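Local coordinates for protein glutathione S-transferase domain (Xanthobacter autotrophicus, PDB 4HZ2) that binds glutathione and probably transfers it to other compounds, as glutathione S-transferases do, at residues 126-131 and 184-189. Residues are numbered along the deposited sequence; the frame is centred on the assembly and turned at random. Where two conformers were deposited one is given.
Sequences YIAVAR and FAYTHR
Residues 126-131, inside the long helix 107-137, meet residues 184-189 at the end of helix 178-187, and the backbones come closest at Ala128 and Tyr186, whose CA atoms lie 6.0 Å apart. The closeness is possible because Ala128 offers no more than a methyl, which sits over the middle of the Tyr186 ring, CB 3.4 Å from the ring centroid and only 7° off its normal, a CH-pi contact. Tyr186 has CG anti to its carbonyl carbon (chi1 -70°), which turns the ring broadside to helix 107-137 while Ile127 CG2 packs against Tyr186 CB at 4.1 Å. At the ring's edge, near its plane, Arg131 NH1 lies 3.7 Å from Tyr186 CE1, the guanidinium turned 72° from the ring. The extended chain of Arg131 carries that group on past Arg189, NE lying 3.7 Å from Arg189 CB. Glu192 makes salt bridges with both arginines and probably offsets their like charges, Glu191 pairs with Arg189 NH1, and one water accepts from Arg131 NH2 and Arg189 NE, 2.9 Å from each; Arg131 NH2 also donates to Gly30 O. The phenol OH of Tyr186 is hydrogen-bonded to Asn33 N, beside the bound glutathione. A leucine in place of Tyr186 would probably leave the backbone N of Asn33 without its phenol partner and the Ala128 methyl without an aromatic face. Helix-helix packing in the all-helical C-terminal domain of the glutathione S-transferase fold thus presents a tyrosine to the glutathione pocket at the interface with the thioredoxin-like N-terminal domain.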
ATOM      1  N   TYR B 126     -10.461   3.611  -4.277  1.00 16.55           N
ATOM      2  CA  TYR B 126     -11.486   4.210  -5.142  1.00 17.20           C
ATOM      3  C   TYR B 126     -12.408   3.168  -5.740  1.00 18.45           C
ATOM      4  O   TYR B 126     -13.636   3.327  -5.718  1.00 23.64           O
ATOM      5  CB  TYR B 126     -10.838   5.081  -6.231  1.00 17.76           C
ATOM      6  CG  TYR B 126      -9.862   6.024  -5.587  1.00 18.08           C
ATOM      7  CD1 TYR B 126     -10.300   6.986  -4.665  1.00 17.70           C
ATOM      8  CD2 TYR B 126      -8.502   5.910  -5.826  1.00 19.48           C
ATOM      9  CE1 TYR B 126      -9.401   7.807  -4.003  1.00 21.57           C
ATOM     10  CE2 TYR B 126      -7.594   6.749  -5.200  1.00 20.74           C
ATOM     11  CZ  TYR B 126      -8.044   7.685  -4.278  1.00 20.97           C
ATOM     12  OH  TYR B 126      -7.146   8.514  -3.668  1.00 23.98           O
ATOM     13  N   ILE B 127     -11.817   2.106  -6.281  1.00 18.59           N
ATOM     14  CA  ILE B 127     -12.572   1.033  -6.948  0.50 18.79           C
ATOM     15  C   ILE B 127     -13.271   0.140  -5.927  1.00 18.55           C
ATOM     16  O   ILE B 127     -14.470  -0.101  -6.010  1.00 20.61           O
ATOM     17  CB  ILE B 127     -11.666   0.148  -7.847  0.50 21.26           C
ATOM     18  CG1 ILE B 127     -10.857   1.013  -8.824  0.50 25.93           C
ATOM     19  CG2 ILE B 127     -12.490  -0.890  -8.606  0.50 24.50           C
ATOM     20  CD1 ILE B 127     -11.698   1.731  -9.852  0.50 27.51           C
ATOM     21  N   ALA B 128     -12.513  -0.340  -4.954  1.00 21.25           N
ATOM     22  CA  ALA B 128     -13.104  -1.217  -3.958  1.00 21.62           C
ATOM     23  C   ALA B 128     -14.137  -0.440  -3.149  1.00 22.34           C
ATOM     24  O   ALA B 128     -15.234  -0.936  -2.872  1.00 22.84           O
ATOM     25  CB  ALA B 128     -12.028  -1.775  -3.059  1.00 17.75           C
ATOM     26  N   VAL B 129     -13.789   0.783  -2.762  1.00 20.55           N
ATOM     27  CA  VAL B 129     -14.691   1.594  -1.956  1.00 25.18           C
ATOM     28  C   VAL B 129     -15.995   1.944  -2.692  1.00 27.61           C
ATOM     29  O   VAL B 129     -17.084   1.812  -2.121  1.00 28.94           O
ATOM     30  CB  VAL B 129     -13.980   2.847  -1.413  1.00 27.61           C
ATOM     31  CG1 VAL B 129     -14.967   3.769  -0.692  1.00 30.72           C
ATOM     32  CG2 VAL B 129     -12.836   2.416  -0.491  1.00 30.80           C
ATOM     33  N   ALA B 130     -15.903   2.372  -3.952  1.00 23.98           N
ATOM     34  CA  ALA B 130     -17.118   2.678  -4.717  1.00 22.75           C
ATOM     35  C   ALA B 130     -18.011   1.440  -4.873  1.00 21.82           C
ATOM     36  O   ALA B 130     -19.232   1.521  -4.737  1.00 26.37           O
ATOM     37  CB  ALA B 130     -16.782   3.263  -6.088  1.00 23.21           C
ATOM     38  N   ARG B 131     -17.403   0.291  -5.159  1.00 20.82           N
ATOM     39  CA  ARG B 131     -18.166  -0.973  -5.226  1.00 19.14           C
ATOM     40  C   ARG B 131     -18.869  -1.275  -3.880  1.00 21.35           C
ATOM     41  O   ARG B 131     -20.040  -1.682  -3.841  1.00 22.68           O
ATOM     42  CB  ARG B 131     -17.280  -2.141  -5.662  1.00 17.53           C
ATOM     43  CG  ARG B 131     -17.879  -3.534  -5.401  1.00 18.77           C
ATOM     44  CD  ARG B 131     -16.996  -4.545  -6.109  1.00 19.01           C
ATOM     45  NE  ARG B 131     -17.355  -5.959  -5.991  1.00 17.51           N
ATOM     46  CZ  ARG B 131     -16.974  -6.749  -4.994  1.00 18.65           C
ATOM     47  NH1 ARG B 131     -16.291  -6.224  -3.968  1.00 17.29           N
ATOM     48  NH2 ARG B 131     -17.287  -8.056  -5.010  1.00 18.33           N
ATOM     49  N   PHE B 184      -6.498  -7.603 -10.285  1.00 15.46           N
ATOM     50  CA  PHE B 184      -7.667  -8.300 -10.808  1.00 15.21           C
ATOM     51  C   PHE B 184      -8.777  -8.359  -9.754  1.00 14.10           C
ATOM     52  O   PHE B 184      -9.970  -8.279 -10.080  1.00 15.86           O
ATOM     53  CB  PHE B 184      -7.279  -9.692 -11.277  1.00 17.69           C
ATOM     54  CG  PHE B 184      -8.411 -10.499 -11.854  1.00 15.46           C
ATOM     55  CD1 PHE B 184      -8.663 -10.479 -13.224  1.00 17.46           C
ATOM     56  CD2 PHE B 184      -9.215 -11.320 -11.027  1.00 13.78           C
ATOM     57  CE1 PHE B 184      -9.662 -11.265 -13.767  1.00 18.25           C
ATOM     58  CE2 PHE B 184     -10.217 -12.102 -11.576  1.00 15.23           C
ATOM     59  CZ  PHE B 184     -10.449 -12.060 -12.946  1.00 15.50           C
ATOM     60  N   ALA B 185      -8.372  -8.481  -8.482  1.00 14.23           N
ATOM     61  CA  ALA B 185      -9.297  -8.710  -7.370  1.00 16.58           C
ATOM     62  C   ALA B 185     -10.535  -7.817  -7.460  1.00 15.69           C
ATOM     63  O   ALA B 185     -11.658  -8.308  -7.421  1.00 16.76           O
ATOM     64  CB  ALA B 185      -8.564  -8.508  -6.035  1.00 17.42           C
ATOM     65  N   TYR B 186     -10.336  -6.500  -7.542  1.00 17.94           N
ATOM     66  CA  TYR B 186     -11.476  -5.593  -7.699  1.00 15.95           C
ATOM     67  C   TYR B 186     -11.767  -5.196  -9.137  1.00 14.45           C
ATOM     68  O   TYR B 186     -12.917  -4.911  -9.475  1.00 17.44           O
ATOM     69  CB  TYR B 186     -11.299  -4.340  -6.828  1.00 16.45           C
ATOM     70  CG  TYR B 186     -11.445  -4.672  -5.361  1.00 15.94           C
ATOM     71  CD1 TYR B 186     -12.703  -4.846  -4.783  1.00 17.64           C
ATOM     72  CD2 TYR B 186     -10.325  -4.825  -4.563  1.00 15.72           C
ATOM     73  CE1 TYR B 186     -12.846  -5.128  -3.431  1.00 18.13           C
ATOM     74  CE2 TYR B 186     -10.454  -5.121  -3.218  1.00 17.04           C
ATOM     75  CZ  TYR B 186     -11.716  -5.279  -2.667  1.00 18.26           C
ATOM     76  OH  TYR B 186     -11.842  -5.578  -1.326  1.00 19.82           O
ATOM     77  N   THR B 187     -10.739  -5.172  -9.990  1.00 16.38           N
ATOM     78  CA  THR B 187     -10.966  -4.684 -11.363  1.00 14.60           C
ATOM     79  C   THR B 187     -11.944  -5.591 -12.087  1.00 14.11           C
ATOM     80  O   THR B 187     -12.760  -5.103 -12.901  1.00 17.12           O
ATOM     81  CB  THR B 187      -9.657  -4.520 -12.168  1.00 16.55           C
ATOM     82  OG1 THR B 187      -8.755  -3.679 -11.434  1.00 17.56           O
ATOM     83  CG2 THR B 187      -9.925  -3.842 -13.519  1.00 17.11           C
ATOM     84  N   HIS B 188     -11.893  -6.899 -11.831  1.00 17.28           N
ATOM     85  CA  HIS B 188     -12.813  -7.808 -12.558  1.00 16.60           C
ATOM     86  C   HIS B 188     -14.276  -7.549 -12.222  1.00 18.77           C
ATOM     87  O   HIS B 188     -15.163  -7.916 -12.984  1.00 20.17           O
ATOM     88  CB  HIS B 188     -12.437  -9.302 -12.447  1.00 18.51           C
ATOM     89  CG  HIS B 188     -12.925 -10.006 -11.211  1.00 17.91           C
ATOM     90  ND1 HIS B 188     -12.337  -9.834  -9.967  1.00 16.30           N
ATOM     91  CD2 HIS B 188     -13.879 -10.964 -11.049  1.00 20.63           C
ATOM     92  CE1 HIS B 188     -12.923 -10.645  -9.092  1.00 18.14           C
ATOM     93  NE2 HIS B 188     -13.870 -11.332  -9.720  1.00 16.92           N
ATOM     94  N   ARG B 189     -14.515  -6.871 -11.097  1.00 17.62           N
ATOM     95  CA  ARG B 189     -15.867  -6.552 -10.677  1.00 19.57           C
ATOM     96  C   ARG B 189     -16.109  -5.034 -10.772  1.00 19.36           C
ATOM     97  O   ARG B 189     -16.965  -4.485 -10.082  1.00 20.05           O
ATOM     98  CB  ARG B 189     -16.115  -7.064  -9.247  1.00 20.57           C
ATOM     99  CG  ARG B 189     -15.918  -8.582  -9.076  1.00 23.58           C
ATOM    100  CD  ARG B 189     -16.729  -9.425 -10.045  1.00 26.41           C
ATOM    101  NE  ARG B 189     -18.139  -9.077  -9.945  1.00 20.54           N
ATOM    102  CZ  ARG B 189     -18.965  -8.873 -10.974  1.00 29.13           C
ATOM    103  NH1 ARG B 189     -18.563  -9.044 -12.228  1.00 28.61           N
ATOM    104  NH2 ARG B 189     -20.227  -8.522 -10.747  1.00 27.29           N
TER
HETATM  105  O   HOH W   1     -18.927  -9.234  -7.154  1.00 19.21           O